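Local coordinates for Hut operon positive regulatory protein (Bacillus subtilis, PDB 4H4L) that binds regulatory sequences on the hut mRNA when histidine is present, suppressing transcription termination and so switching on the histidine-utilization operon, at residues R7-L16 with L30-L39. The protein carries 1 engineered substitution. Sequence-based numbering, arbitrary orientation.
Sequences RRIGRLSVLL and LERDGWKVCL
The Trp35 indole packs among the side chains of Arg7, Ile9 and Leu12. Arg7 CB meets the ring in its plane, at the edge, 3.5 Å from Trp35 CZ2, while Leu12 CD1, 3.6 Å from Trp35 NE1, and Ile9 CD1, near Trp35 CZ3, both approach obliquely. With chi1 of Arg7 at 59°, CG is flanked by both backbone neighbours of CA, and a bend at chi3 brings the guanidinium beside Asp33 and Gly34. There Arg7 NH2 and Asp33 OD2 form a long salt bridge of 3.4 Å, the guanidinium and carboxylate planes 51° apart. An alanine in place of Trp35 would probably open a gap in front of Ile9 CD1 and Leu12 CD1 and leave Arg7 CB without the ring edge it rests on. The contact sets helix 9-17 against helix 26-32 and strand 36-44, an outermost strand of the chain's four-stranded antiparallel sheet; Trp35 also reaches Leu107 on the adjacent strand. Farther along the helix, Leu16 CD2 meets three side chains of 30-39: it is 3.5 Å from Val37 CG2 and also touches Leu39 CD2 and Leu30 CD1. Leu12 and Leu30 point in opposite senses where they pass, their CD2 atoms 4.0 Å apart.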
# COMPACT_ATOMS: atom_id res chain seq x y z
N ARG A 7 18.71 2.76 27.58
CA ARG A 7 17.44 3.47 27.56
C ARG A 7 16.91 3.56 26.11
O ARG A 7 16.55 4.63 25.60
CB ARG A 7 17.49 4.82 28.33
CG ARG A 7 18.51 5.85 27.86
CD ARG A 7 18.31 7.19 28.56
NE ARG A 7 18.75 7.16 29.97
CZ ARG A 7 17.95 7.33 31.03
NH1 ARG A 7 16.65 7.54 30.88
NH2 ARG A 7 18.47 7.29 32.25
N ARG A 8 16.91 2.40 25.44
CA ARG A 8 16.41 2.30 24.07
C ARG A 8 14.89 2.26 24.12
O ARG A 8 14.29 1.28 24.56
CB ARG A 8 17.00 1.06 23.37
CG ARG A 8 18.45 1.21 22.87
CD ARG A 8 19.06 -0.09 22.32
NE ARG A 8 18.94 -1.24 23.23
CZ ARG A 8 19.48 -2.44 23.05
NH1 ARG A 8 20.23 -2.70 21.97
NH2 ARG A 8 19.29 -3.40 23.95
N ILE A 9 14.28 3.35 23.67
CA ILE A 9 12.85 3.62 23.88
C ILE A 9 11.87 2.52 23.42
O ILE A 9 10.91 2.19 24.14
CB ILE A 9 12.47 4.98 23.31
CG1 ILE A 9 10.99 5.27 23.55
CG2 ILE A 9 12.93 5.07 21.86
CD1 ILE A 9 10.62 6.74 23.44
N GLY A 10 12.11 1.96 22.23
CA GLY A 10 11.34 0.84 21.76
C GLY A 10 11.36 -0.32 22.74
O GLY A 10 10.32 -0.71 23.28
N ARG A 11 12.55 -0.85 23.02
CA ARG A 11 12.64 -2.10 23.77
C ARG A 11 11.98 -1.93 25.13
O ARG A 11 11.25 -2.82 25.59
CB ARG A 11 14.08 -2.61 23.88
CG ARG A 11 14.96 -1.94 24.92
CD ARG A 11 16.37 -2.53 24.95
NE ARG A 11 16.42 -3.92 25.39
CZ ARG A 11 16.39 -4.32 26.66
NH1 ARG A 11 16.30 -3.42 27.64
NH2 ARG A 11 16.43 -5.61 26.97
N LEU A 12 12.18 -0.76 25.74
CA LEU A 12 11.63 -0.42 27.04
C LEU A 12 10.12 -0.51 27.08
O LEU A 12 9.57 -1.31 27.84
CB LEU A 12 12.07 0.99 27.45
CG LEU A 12 13.41 1.00 28.16
CD1 LEU A 12 13.88 2.43 28.40
CD2 LEU A 12 13.26 0.24 29.46
N SER A 13 9.47 0.32 26.25
CA SER A 13 8.02 0.30 26.04
C SER A 13 7.51 -1.10 25.73
O SER A 13 6.44 -1.51 26.20
CB SER A 13 7.66 1.22 24.89
OG SER A 13 8.25 0.75 23.69
N VAL A 14 8.28 -1.84 24.94
CA VAL A 14 7.92 -3.20 24.56
C VAL A 14 8.05 -4.22 25.71
O VAL A 14 7.09 -4.95 26.00
CB VAL A 14 8.72 -3.65 23.33
CG1 VAL A 14 8.48 -5.11 23.05
CG2 VAL A 14 8.31 -2.82 22.13
N LEU A 15 9.22 -4.26 26.36
CA LEU A 15 9.39 -5.04 27.58
C LEU A 15 8.31 -4.63 28.58
O LEU A 15 7.74 -5.46 29.29
CB LEU A 15 10.78 -4.81 28.20
CG LEU A 15 12.00 -5.51 27.57
CD1 LEU A 15 13.16 -4.54 27.44
CD2 LEU A 15 12.44 -6.79 28.29
N LEU A 16 8.00 -3.34 28.59
CA LEU A 16 7.02 -2.81 29.51
C LEU A 16 5.65 -3.41 29.21
O LEU A 16 4.97 -3.91 30.10
CB LEU A 16 6.98 -1.29 29.43
CG LEU A 16 5.77 -0.57 30.02
CD1 LEU A 16 5.69 -0.80 31.54
CD2 LEU A 16 5.85 0.91 29.65
N LEU A 30 10.50 3.41 35.38
CA LEU A 30 10.69 4.15 34.12
C LEU A 30 10.50 5.65 34.33
O LEU A 30 11.27 6.50 33.83
CB LEU A 30 9.64 3.68 33.11
CG LEU A 30 9.90 2.41 32.33
CD1 LEU A 30 8.57 1.77 31.96
CD2 LEU A 30 10.70 2.78 31.11
N GLU A 31 9.44 5.94 35.07
CA GLU A 31 9.09 7.27 35.51
C GLU A 31 10.21 7.91 36.33
O GLU A 31 10.44 9.11 36.21
CB GLU A 31 7.80 7.21 36.31
CG GLU A 31 6.76 8.20 35.84
CD GLU A 31 5.35 7.64 35.91
OE1 GLU A 31 5.02 6.95 36.92
OE2 GLU A 31 4.56 7.89 34.97
N ARG A 32 10.91 7.13 37.16
CA ARG A 32 11.97 7.69 38.02
C ARG A 32 13.21 8.18 37.24
O ARG A 32 13.90 9.10 37.68
CB ARG A 32 12.33 6.73 39.19
N ASP A 33 13.48 7.55 36.08
CA ASP A 33 14.39 8.13 35.09
C ASP A 33 13.59 9.20 34.35
O ASP A 33 12.53 9.61 34.81
CB ASP A 33 14.91 7.09 34.10
CG ASP A 33 15.48 5.86 34.79
OD1 ASP A 33 14.82 5.32 35.70
OD2 ASP A 33 16.58 5.42 34.39
N GLY A 34 14.07 9.65 33.19
CA GLY A 34 13.38 10.73 32.49
C GLY A 34 12.11 10.43 31.71
O GLY A 34 11.67 11.27 30.93
N TRP A 35 11.49 9.26 31.91
CA TRP A 35 10.35 8.85 31.06
C TRP A 35 8.97 9.29 31.50
O TRP A 35 8.51 8.97 32.61
CB TRP A 35 10.33 7.34 30.79
CG TRP A 35 11.63 6.78 30.27
CD1 TRP A 35 12.50 5.91 30.94
CD2 TRP A 35 12.27 7.04 28.97
NE1 TRP A 35 13.60 5.62 30.15
CE2 TRP A 35 13.52 6.27 28.97
CE3 TRP A 35 11.94 7.80 27.85
CZ2 TRP A 35 14.38 6.28 27.88
CZ3 TRP A 35 12.82 7.80 26.77
CH2 TRP A 35 14.01 7.07 26.78
N LYS A 36 8.29 10.00 30.61
CA LYS A 36 6.84 10.08 30.66
C LYS A 36 6.29 8.77 30.07
O LYS A 36 6.70 8.32 29.00
CB LYS A 36 6.39 11.30 29.88
CG LYS A 36 5.54 12.29 30.67
CD LYS A 36 6.21 12.74 31.97
CE LYS A 36 5.58 14.01 32.49
NZ LYS A 36 4.13 13.88 32.80
N VAL A 37 5.37 8.11 30.76
CA VAL A 37 4.98 6.77 30.36
C VAL A 37 3.56 6.44 30.70
O VAL A 37 3.07 6.79 31.75
CB VAL A 37 5.92 5.68 30.94
CG1 VAL A 37 5.80 5.57 32.45
CG2 VAL A 37 5.64 4.34 30.26
N CYS A 38 2.93 5.69 29.80
CA CYS A 38 1.49 5.57 29.78
C CYS A 38 1.10 4.21 29.21
O CYS A 38 1.69 3.72 28.25
CB CYS A 38 0.96 6.72 28.93
SG CYS A 38 -0.65 6.47 28.21
N LEU A 39 0.10 3.58 29.83
CA LEU A 39 -0.35 2.25 29.43
C LEU A 39 -1.85 2.23 29.27
O LEU A 39 -2.52 3.16 29.71
CB LEU A 39 0.05 1.21 30.48
CG LEU A 39 1.54 1.00 30.70
CD1 LEU A 39 1.75 -0.21 31.59
CD2 LEU A 39 2.26 0.81 29.38